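Local coordinates for beta-L-arabinobiosidase (Bacteroides thetaiotaomicron, PDB 5MQR), which hydrolyses glycosidic bonds in complex plant pectin, probably as an arabinofuranosidase, and perhaps also acts as a sialidase, at residues V535-A539 with V561-E565; D625-Y629 with R666-E670; I716-W721 with A760-V764; D1052-L1056 with D1075-C1079. All blocks are in the same frame, centred on the assembly; numbering follows the deposited sequence.

In the fold
The four contacts form a series along one chain that carries several domains. Interaction 1 lies in the sialidase-like carbohydrate-binding module, with the side chain of Thr563 about 10 Å from a bound sodium ion. Interactions 2 and 3 are helix contacts on the hydrolase side, their centres about 23 Å apart, and helix 666-680 touches the first segment of interaction 3. Interaction 4 belongs to the small C-terminal sheet. Its nearest atoms come to about 5 Å from interaction 2 and about 6 Å from interaction 3. Glu662 ties interactions 2 and 4 together: its side chain holds Arg1076 and Tyr1077, and it is touched by Phe626 and Glu669. Interaction 1 lies about 23 Å from interaction 3 at the nearest atoms.

Interaction 1: residues V535-A539 with V561-E565; sequences VLSTA and VATIE
Leu536 and Ile564 supply the apolar part of this contact, their side chains crossing at about a right angle. The terminal CD1 of Ile564 reaches 3.9 Å from Leu536 CB and lies equally near Leu536 CD2. It also touches the methyl of Thr538, at 3.9 Å from CG2, and the same methyl meets CG2 of Val561. Thr538 thus turns its methyl branch toward Val561 and Ile564 while its hydroxyl goes elsewhere, and Cys499 of strand 498-504 packs against Leu536, Val561 and Ile564.

The two segments belong to different sheets of the sialidase-like carbohydrate-binding module, an arrangement consistent with a beta sandwich. Strand 530-537 pairs with 470-479, and strand 564-570 pairs with 460-468; Lys469 joins those two partner strands, so the contact sits where the chain passes from one sheet to the other.

The polar contacts gather on Thr538. Its OG1 stands between the backbone N and the carbonyl carbon (chi1 60°), which brings it 3.1 Å from Ala562 O. Lys469 O competes for the single hydroxyl proton, and which carbonyl receives it is not settled. A water completes the polar set: it donates to Thr538 O at 3.1 Å and, more weakly, to Val561 O at 3.4 Å, bridging the two backbones in the loop parts of both segments.

Interaction 2: residues D625-Y629 with R666-E670; sequences DFSHY and RNFEE
Tyr629 and Glu669 join two helices by a buried hydroxyl-carboxylate hydrogen bond, early in helix 627-636 and near the start of helix 666-680, in the helical part of this six-hairpin glycosidase. Tyr629 OH donates to Glu669 OE2 over 2.6 Å, meeting the oxygen on its anti side and 24° out of the carboxylate plane. Glu669 reaches there with an extended chain, and its carboxylate plane stands almost perpendicular to the tyrosine ring, at 88°. Alongside, Tyr629 CE1 rests on the backbone of the second helix, 3.5 Å from Glu670 CA, while Glu670 OE1 is hydrogen-bonded to the hydroxyl of Tyr987. Arg666 bends at chi2 and lays one face of its guanidinium against Tyr629 OH; NH1 is 3.4 Å from that oxygen, at an angle too poor for a hydrogen bond. Its NH2 also approaches His628 CE1 at 3.5 Å, the two planes nearly parallel. A water donates to Glu669 OE2 at 2.6 Å and lies 3.0 Å from His628 NE2. Two donors therefore grip OE2 while Cys663 N reaches OE1 weakly, which together would limit rotation of the carboxylate, whereas the arginine contributes contact across its face.

Interaction 3: residues I716-W721 with A760-V764; sequences IYESRW and ARYMV
Ala760 presents its methyl over one face of the Tyr717 ring, a CH-pi contact with CB 3.9 Å from the ring centroid. The tyrosine hydroxyl is held separately, by Asp756. The carbonyl of the same alanine accepts Arg720 NH1 at 2.8 Å. The oxygen lies in the guanidinium plane, whereas the donor stands 52° above the carbonyl plane, away from a lone-pair direction. A chi1 of 69° turns the Arg720 chain back over its own backbone before it runs extended, which carries the guanidinium between Tyr717 and Trp721, one on each face.

Arg761 comes next, its CG 3.8 Å from Arg720 CB. Nearer its backbone, CB touches Ile716 CG2. The charged end turns to other partners: salt bridges to Asp729 and Asp765. NE, paired with Asp765, is also 2.9 Å from a water, the two sharing its single N-H, and that water lies close to Arg720 O, where several acceptors compete for its protons.

Val764, one turn on from Ala760, packs against Arg720 with both methyls. Its CG2 sits over the six-membered ring of Trp721, 3.7 Å from the centroid, and meets Arg720 CD at 3.5 Å, while CG1 touches Trp721 CZ3 and Arg720 O.

The contact thus buries an arginine between two helical segments of the hydrolase domain. NH1 goes to Ala760 O, NE to Tyr717 O, and NH2 to Asp1023, which also accepts Trp721 NE1; the aspartate probably offsets the buried charge, and the flanking rings, with Val764 CG2, fix the guanidinium's orientation.

Interaction 4: residues D1052-L1056 with D1075-C1079; sequences DWFCL and DRYHC
Trp1053 carries the guanidinium of Arg1076 flat on one face of its indole, the planes 11° apart. This is a cation-pi stack, with Arg1076 CZ 3.7 Å from the centroid of the six-membered ring. The aliphatic part of the arginine continues the cover, CD lying over the five-membered ring at 3.8 Å from its centroid. Its chain leaves anti to the backbone N (chi1 -177°) and bends at chi2, and so follows the indole along its length. Arg1076 also serves the next ring: its CG lies over one face of Tyr1077. The hydroxyl end of that ring meets the strand, with OH 3.2 Å from Cys1055 CB and 3.6 Å from Trp1053 CE3. The sulfur of Cys1055 makes a looser, oblique sulfur-aromatic contact, SG standing 5.1 Å from the centroid of Tyr1077. No hydrogen bond crosses the contact. Instead both polar ends converge on Glu662, which forms a salt bridge with Arg1076 NH2 and accepts a hydrogen bond from Tyr1077 OH. Glu662 belongs to strand 660-662, an outermost strand of the sheet built by the glycosyl hydrolase family 65 C-terminal domain and the neighbour of strand 1053-1061, so the loop between strands 1064-1071 and 1082-1087 folds over this pair.

Interaction 1: residues V535-A539 with V561-E565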
# COMPACT_ATOMS: atom_id res chain seq x y z
N VAL A 535 -9.99 -25.49 0.82
CA VAL A 535 -10.30 -24.85 -0.45
C VAL A 535 -11.70 -24.26 -0.35
O VAL A 535 -12.67 -25.00 -0.16
CB VAL A 535 -10.23 -25.86 -1.60
CG1 VAL A 535 -10.52 -25.17 -2.94
CG2 VAL A 535 -8.87 -26.57 -1.58
N LEU A 536 -11.78 -22.92 -0.46
CA LEU A 536 -12.99 -22.15 -0.29
C LEU A 536 -13.34 -21.43 -1.59
O LEU A 536 -12.47 -20.86 -2.24
CB LEU A 536 -12.82 -21.11 0.81
CG LEU A 536 -12.52 -21.64 2.21
CD1 LEU A 536 -11.02 -21.82 2.42
CD2 LEU A 536 -13.09 -20.71 3.26
N SER A 537 -14.63 -21.42 -1.94
CA SER A 537 -15.12 -20.67 -3.11
C SER A 537 -16.32 -19.83 -2.68
O SER A 537 -17.32 -20.38 -2.25
CB SER A 537 -15.52 -21.63 -4.25
OG SER A 537 -16.15 -20.94 -5.31
N THR A 538 -16.21 -18.51 -2.81
CA THR A 538 -17.32 -17.64 -2.44
C THR A 538 -18.47 -17.76 -3.42
O THR A 538 -19.64 -17.77 -3.00
CB THR A 538 -16.90 -16.18 -2.24
OG1 THR A 538 -16.33 -15.66 -3.45
CG2 THR A 538 -15.86 -16.08 -1.11
N ALA A 539 -18.14 -17.90 -4.70
CA ALA A 539 -19.15 -18.06 -5.77
C ALA A 539 -19.92 -19.38 -5.66
O ALA A 539 -21.14 -19.39 -5.81
CB ALA A 539 -18.51 -17.93 -7.17
N VAL A 561 -20.11 -14.72 2.16
CA VAL A 561 -19.23 -13.55 2.08
C VAL A 561 -18.86 -13.28 0.61
O VAL A 561 -18.95 -14.16 -0.23
CB VAL A 561 -17.95 -13.73 2.90
CG1 VAL A 561 -18.25 -13.92 4.38
CG2 VAL A 561 -17.11 -14.89 2.37
N ALA A 562 -18.43 -12.06 0.32
CA ALA A 562 -17.99 -11.70 -1.02
C ALA A 562 -16.56 -12.19 -1.22
O ALA A 562 -16.23 -12.74 -2.28
CB ALA A 562 -18.06 -10.18 -1.24
N THR A 563 -15.71 -11.94 -0.24
CA THR A 563 -14.32 -12.35 -0.26
C THR A 563 -13.89 -12.68 1.14
O THR A 563 -14.53 -12.27 2.11
CB THR A 563 -13.39 -11.23 -0.73
OG1 THR A 563 -13.57 -10.08 0.10
CG2 THR A 563 -13.66 -10.87 -2.17
N ILE A 564 -12.80 -13.45 1.21
CA ILE A 564 -12.18 -13.84 2.45
C ILE A 564 -10.86 -13.13 2.57
O ILE A 564 -10.04 -13.19 1.64
CB ILE A 564 -11.93 -15.35 2.45
CG1 ILE A 564 -13.27 -16.09 2.32
CG2 ILE A 564 -11.15 -15.78 3.70
CD1 ILE A 564 -13.18 -17.28 1.38
N GLU A 565 -10.64 -12.46 3.69
CA GLU A 565 -9.40 -11.71 3.90
C GLU A 565 -8.57 -12.13 5.12
O GLU A 565 -7.46 -11.62 5.29
CB GLU A 565 -9.71 -10.21 4.00
CG GLU A 565 -10.73 -9.85 5.08
CD GLU A 565 -10.47 -8.49 5.69
OE1 GLU A 565 -10.27 -7.54 4.89
OE2 GLU A 565 -10.52 -8.37 6.94
O HOH W 1 -20.85 -16.93 -0.31

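Interaction 2: residues D625-Y629 with R666-E670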
# COMPACT_ATOMS: atom_id res chain seq x y z
N ASP A 625 -12.51 -2.48 -9.54
CA ASP A 625 -12.55 -1.01 -9.52
C ASP A 625 -12.38 -0.32 -10.87
O ASP A 625 -12.56 0.90 -10.94
CB ASP A 625 -11.54 -0.48 -8.52
CG ASP A 625 -11.78 -1.01 -7.14
OD1 ASP A 625 -12.95 -1.05 -6.71
OD2 ASP A 625 -10.82 -1.39 -6.49
N PHE A 626 -12.05 -1.08 -11.92
CA PHE A 626 -11.86 -0.53 -13.27
C PHE A 626 -12.80 -1.10 -14.34
O PHE A 626 -12.79 -0.61 -15.49
CB PHE A 626 -10.39 -0.67 -13.67
CG PHE A 626 -9.47 -0.06 -12.67
CD1 PHE A 626 -9.24 1.31 -12.66
CD2 PHE A 626 -8.91 -0.84 -11.66
CE1 PHE A 626 -8.45 1.88 -11.69
CE2 PHE A 626 -8.12 -0.27 -10.69
CZ PHE A 626 -7.89 1.09 -10.71
N SER A 627 -13.63 -2.06 -13.97
CA SER A 627 -14.50 -2.72 -14.91
C SER A 627 -15.56 -1.80 -15.47
O SER A 627 -16.06 -2.08 -16.55
CB SER A 627 -15.19 -3.94 -14.29
OG SER A 627 -15.92 -3.53 -13.16
N HIS A 628 -15.89 -0.71 -14.76
CA HIS A 628 -16.75 0.33 -15.30
C HIS A 628 -16.29 0.91 -16.66
O HIS A 628 -17.12 1.33 -17.46
CB HIS A 628 -16.97 1.47 -14.29
CG HIS A 628 -15.75 2.31 -14.04
ND1 HIS A 628 -15.44 3.42 -14.78
CD2 HIS A 628 -14.76 2.19 -13.11
CE1 HIS A 628 -14.33 3.96 -14.33
NE2 HIS A 628 -13.89 3.23 -13.32
N TYR A 629 -14.99 0.92 -16.95
CA TYR A 629 -14.50 1.42 -18.24
C TYR A 629 -15.02 0.58 -19.39
O TYR A 629 -15.71 1.12 -20.26
CB TYR A 629 -12.95 1.56 -18.27
CG TYR A 629 -12.43 2.75 -17.49
CD1 TYR A 629 -12.76 4.06 -17.86
CD2 TYR A 629 -11.60 2.58 -16.39
CE1 TYR A 629 -12.27 5.18 -17.15
CE2 TYR A 629 -11.11 3.67 -15.67
CZ TYR A 629 -11.43 4.97 -16.06
OH TYR A 629 -10.92 6.02 -15.35
N ARG A 666 -8.25 11.86 -14.85
CA ARG A 666 -9.25 11.01 -15.48
C ARG A 666 -8.93 10.62 -16.92
O ARG A 666 -9.10 9.48 -17.30
CB ARG A 666 -10.64 11.69 -15.39
CG ARG A 666 -11.83 10.88 -15.92
CD ARG A 666 -11.91 9.51 -15.23
NE ARG A 666 -13.17 8.80 -15.51
CZ ARG A 666 -13.79 7.92 -14.69
NH1 ARG A 666 -13.29 7.61 -13.49
NH2 ARG A 666 -14.94 7.36 -15.08
N ASN A 667 -8.46 11.57 -17.72
CA ASN A 667 -8.26 11.27 -19.14
C ASN A 667 -7.16 10.21 -19.39
O ASN A 667 -7.38 9.31 -20.18
CB ASN A 667 -8.14 12.53 -20.03
CG ASN A 667 -6.97 13.45 -19.65
OD1 ASN A 667 -6.19 13.19 -18.75
ND2 ASN A 667 -6.89 14.57 -20.35
N PHE A 668 -6.03 10.30 -18.70
CA PHE A 668 -4.97 9.30 -18.80
C PHE A 668 -5.43 7.89 -18.40
O PHE A 668 -5.11 6.89 -19.08
CB PHE A 668 -3.79 9.67 -17.88
CG PHE A 668 -2.77 10.58 -18.50
CD1 PHE A 668 -2.92 11.96 -18.44
CD2 PHE A 668 -1.65 10.06 -19.11
CE1 PHE A 668 -1.96 12.81 -19.00
CE2 PHE A 668 -0.68 10.89 -19.66
CZ PHE A 668 -0.83 12.27 -19.59
N GLU A 669 -6.17 7.83 -17.31
CA GLU A 669 -6.66 6.58 -16.80
C GLU A 669 -7.66 5.98 -17.79
O GLU A 669 -7.53 4.82 -18.16
CB GLU A 669 -7.31 6.74 -15.42
CG GLU A 669 -7.67 5.40 -14.77
CD GLU A 669 -8.26 5.55 -13.38
OE1 GLU A 669 -7.47 5.79 -12.44
OE2 GLU A 669 -9.51 5.44 -13.24
N GLU A 670 -8.62 6.77 -18.25
CA GLU A 670 -9.62 6.32 -19.20
C GLU A 670 -8.98 5.83 -20.49
O GLU A 670 -9.42 4.83 -21.04
CB GLU A 670 -10.62 7.44 -19.52
CG GLU A 670 -11.69 7.04 -20.52
CD GLU A 670 -12.70 8.15 -20.76
OE1 GLU A 670 -12.32 9.26 -21.18
OE2 GLU A 670 -13.89 7.89 -20.53
O HOH W 2 -11.37 4.11 -11.96

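Interaction 3: residues I716-W721 with A760-V764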
# COMPACT_ATOMS: atom_id res chain seq x y z
N ILE A 716 3.38 -5.61 -31.68
CA ILE A 716 4.16 -6.42 -30.76
C ILE A 716 4.55 -5.61 -29.53
O ILE A 716 4.48 -6.12 -28.41
CB ILE A 716 5.39 -7.03 -31.45
CG1 ILE A 716 4.94 -7.99 -32.55
CG2 ILE A 716 6.27 -7.75 -30.44
CD1 ILE A 716 6.01 -8.35 -33.55
N TYR A 717 4.99 -4.38 -29.74
CA TYR A 717 5.40 -3.51 -28.61
C TYR A 717 4.22 -3.26 -27.65
O TYR A 717 4.42 -3.22 -26.43
CB TYR A 717 6.01 -2.19 -29.08
CG TYR A 717 7.54 -2.16 -29.21
CD1 TYR A 717 8.19 -2.74 -30.29
CD2 TYR A 717 8.33 -1.49 -28.27
CE1 TYR A 717 9.57 -2.67 -30.41
CE2 TYR A 717 9.69 -1.42 -28.38
CZ TYR A 717 10.32 -2.02 -29.44
OH TYR A 717 11.71 -1.95 -29.51
N GLU A 718 3.01 -3.11 -28.18
CA GLU A 718 1.84 -2.94 -27.35
C GLU A 718 1.39 -4.24 -26.72
O GLU A 718 1.11 -4.29 -25.52
CB GLU A 718 0.67 -2.35 -28.13
CG GLU A 718 -0.49 -1.84 -27.26
CD GLU A 718 -0.31 -0.39 -26.81
OE1 GLU A 718 0.85 0.09 -26.78
OE2 GLU A 718 -1.33 0.28 -26.51
N SER A 719 1.31 -5.29 -27.53
CA SER A 719 0.72 -6.54 -27.09
C SER A 719 1.62 -7.36 -26.18
O SER A 719 1.16 -8.32 -25.57
CB SER A 719 0.30 -7.39 -28.28
OG SER A 719 -0.61 -6.66 -29.10
N ARG A 720 2.90 -7.00 -26.07
CA ARG A 720 3.83 -7.77 -25.25
C ARG A 720 3.47 -7.74 -23.76
O ARG A 720 3.94 -8.59 -23.02
CB ARG A 720 5.28 -7.33 -25.47
CG ARG A 720 5.61 -5.94 -24.94
CD ARG A 720 7.01 -5.51 -25.35
NE ARG A 720 7.23 -4.08 -25.11
CZ ARG A 720 8.42 -3.51 -24.89
NH1 ARG A 720 9.53 -4.24 -24.84
NH2 ARG A 720 8.50 -2.19 -24.69
N TRP A 721 2.62 -6.78 -23.36
CA TRP A 721 2.18 -6.62 -21.97
C TRP A 721 0.98 -7.46 -21.57
O TRP A 721 0.64 -7.52 -20.39
CB TRP A 721 1.91 -5.14 -21.66
CG TRP A 721 3.12 -4.32 -21.90
CD1 TRP A 721 3.35 -3.51 -22.97
CD2 TRP A 721 4.30 -4.26 -21.08
NE1 TRP A 721 4.59 -2.94 -22.87
CE2 TRP A 721 5.20 -3.39 -21.72
CE3 TRP A 721 4.68 -4.86 -19.88
CZ2 TRP A 721 6.45 -3.10 -21.21
CZ3 TRP A 721 5.93 -4.57 -19.36
CH2 TRP A 721 6.81 -3.69 -20.03
N ALA A 760 12.18 -7.20 -28.20
CA ALA A 760 11.46 -6.37 -27.20
C ALA A 760 10.41 -7.19 -26.42
O ALA A 760 10.21 -6.98 -25.22
CB ALA A 760 10.79 -5.19 -27.87
N ARG A 761 9.75 -8.13 -27.11
CA ARG A 761 8.80 -9.00 -26.46
C ARG A 761 9.50 -9.87 -25.45
O ARG A 761 9.05 -9.96 -24.32
CB ARG A 761 8.04 -9.90 -27.44
CG ARG A 761 6.81 -10.50 -26.80
CD ARG A 761 6.43 -11.82 -27.40
NE ARG A 761 5.37 -12.43 -26.62
CZ ARG A 761 4.75 -13.56 -26.93
NH1 ARG A 761 5.07 -14.24 -28.01
NH2 ARG A 761 3.79 -14.02 -26.14
N TYR A 762 10.60 -10.50 -25.87
CA TYR A 762 11.42 -11.31 -24.98
C TYR A 762 11.89 -10.55 -23.73
O TYR A 762 11.86 -11.10 -22.64
CB TYR A 762 12.61 -11.95 -25.73
CG TYR A 762 13.59 -12.60 -24.80
CD1 TYR A 762 13.27 -13.80 -24.16
CD2 TYR A 762 14.83 -12.00 -24.51
CE1 TYR A 762 14.17 -14.39 -23.25
CE2 TYR A 762 15.73 -12.58 -23.62
CZ TYR A 762 15.39 -13.78 -23.00
OH TYR A 762 16.26 -14.36 -22.14
N MSE A 763 12.29 -9.31 -23.88
CA MSE A 763 12.70 -8.47 -22.75
C MSE A 763 11.60 -8.19 -21.73
O MSE A 763 11.90 -7.84 -20.60
CB MSE A 763 13.26 -7.13 -23.23
CG MSE A 763 14.67 -7.28 -23.80
SE MSE A 763 15.22 -5.61 -24.76
CE MSE A 763 16.55 -5.06 -23.45
N VAL A 764 10.35 -8.29 -22.14
CA VAL A 764 9.23 -8.27 -21.21
C VAL A 764 8.94 -9.66 -20.66
O VAL A 764 8.92 -9.84 -19.45
CB VAL A 764 7.96 -7.66 -21.83
CG1 VAL A 764 6.73 -7.88 -20.95
CG2 VAL A 764 8.18 -6.18 -22.07
O HOH W 3 4.74 -10.93 -24.16

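Interaction 4: residues D1052-L1056 with D1075-C1079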
# COMPACT_ATOMS: atom_id res chain seq x y z
N ASP A 1052 -0.18 13.24 -7.06
CA ASP A 1052 0.07 12.81 -5.69
C ASP A 1052 0.23 11.30 -5.57
O ASP A 1052 0.86 10.83 -4.63
CB ASP A 1052 -1.07 13.23 -4.77
CG ASP A 1052 -1.11 14.71 -4.53
OD1 ASP A 1052 -0.14 15.44 -4.87
OD2 ASP A 1052 -2.13 15.14 -3.96
N TRP A 1053 -0.31 10.55 -6.52
CA TRP A 1053 -0.18 9.10 -6.49
C TRP A 1053 -0.42 8.54 -7.85
O TRP A 1053 -1.08 9.16 -8.67
CB TRP A 1053 -1.20 8.49 -5.52
CG TRP A 1053 -2.59 9.04 -5.64
CD1 TRP A 1053 -3.14 10.11 -4.94
CD2 TRP A 1053 -3.61 8.59 -6.53
NE1 TRP A 1053 -4.43 10.33 -5.36
CE2 TRP A 1053 -4.75 9.41 -6.32
CE3 TRP A 1053 -3.67 7.58 -7.50
CZ2 TRP A 1053 -5.94 9.23 -7.04
CZ3 TRP A 1053 -4.86 7.39 -8.21
CH2 TRP A 1053 -5.98 8.22 -7.98
N PHE A 1054 0.11 7.34 -8.08
CA PHE A 1054 -0.30 6.53 -9.23
C PHE A 1054 0.19 5.13 -9.02
O PHE A 1054 1.02 4.88 -8.14
CB PHE A 1054 0.23 7.07 -10.58
CG PHE A 1054 1.73 7.20 -10.66
CD1 PHE A 1054 2.52 6.10 -10.96
CD2 PHE A 1054 2.35 8.42 -10.45
CE1 PHE A 1054 3.90 6.22 -11.03
CE2 PHE A 1054 3.74 8.54 -10.51
CZ PHE A 1054 4.52 7.44 -10.81
N CYS A 1055 -0.28 4.21 -9.85
CA CYS A 1055 0.16 2.83 -9.71
C CYS A 1055 -0.02 2.05 -10.99
O CYS A 1055 -1.06 2.13 -11.62
CB CYS A 1055 -0.62 2.16 -8.57
SG CYS A 1055 -0.31 0.40 -8.41
N LEU A 1056 1.00 1.31 -11.36
CA LEU A 1056 0.89 0.29 -12.39
C LEU A 1056 1.09 -1.04 -11.71
O LEU A 1056 2.09 -1.28 -11.07
CB LEU A 1056 1.93 0.47 -13.48
CG LEU A 1056 1.86 -0.55 -14.62
CD1 LEU A 1056 0.65 -0.31 -15.52
CD2 LEU A 1056 3.15 -0.50 -15.43
N ASP A 1075 -1.10 7.97 1.70
CA ASP A 1075 -2.48 7.64 2.04
C ASP A 1075 -3.30 7.00 0.91
O ASP A 1075 -4.41 6.58 1.14
CB ASP A 1075 -3.24 8.84 2.64
CG ASP A 1075 -3.38 9.99 1.67
OD1 ASP A 1075 -2.45 10.22 0.83
OD2 ASP A 1075 -4.40 10.69 1.76
N ARG A 1076 -2.73 6.88 -0.28
CA ARG A 1076 -3.44 6.17 -1.34
C ARG A 1076 -3.32 4.67 -1.18
O ARG A 1076 -4.31 3.97 -1.37
CB ARG A 1076 -2.95 6.61 -2.75
CG ARG A 1076 -3.70 5.97 -3.91
CD ARG A 1076 -5.12 6.46 -3.98
NE ARG A 1076 -5.88 5.93 -5.12
CZ ARG A 1076 -7.16 6.22 -5.35
NH1 ARG A 1076 -7.82 7.07 -4.54
NH2 ARG A 1076 -7.78 5.70 -6.40
N TYR A 1077 -2.11 4.18 -0.91
CA TYR A 1077 -1.82 2.72 -0.78
C TYR A 1077 -1.46 2.25 0.63
O TYR A 1077 -1.44 1.05 0.86
CB TYR A 1077 -0.74 2.28 -1.79
CG TYR A 1077 -1.09 2.80 -3.16
CD1 TYR A 1077 -2.15 2.25 -3.88
CD2 TYR A 1077 -0.44 3.90 -3.69
CE1 TYR A 1077 -2.51 2.75 -5.12
CE2 TYR A 1077 -0.79 4.40 -4.94
CZ TYR A 1077 -1.82 3.82 -5.65
OH TYR A 1077 -2.21 4.35 -6.86
N HIS A 1078 -1.17 3.18 1.55
CA HIS A 1078 -0.83 2.84 2.95
C HIS A 1078 0.28 1.78 3.01
O HIS A 1078 0.13 0.76 3.68
CB HIS A 1078 -2.08 2.40 3.72
CG HIS A 1078 -3.09 3.49 3.89
ND1 HIS A 1078 -4.29 3.51 3.21
CD2 HIS A 1078 -3.08 4.60 4.66
CE1 HIS A 1078 -4.97 4.59 3.54
NE2 HIS A 1078 -4.27 5.27 4.42
N CYS A 1079 1.35 1.99 2.24
CA CYS A 1079 2.52 1.13 2.31
C CYS A 1079 3.78 1.99 2.39
O CYS A 1079 4.86 1.51 2.06
CB CYS A 1079 2.57 0.19 1.10
SG CYS A 1079 2.87 1.09 -0.45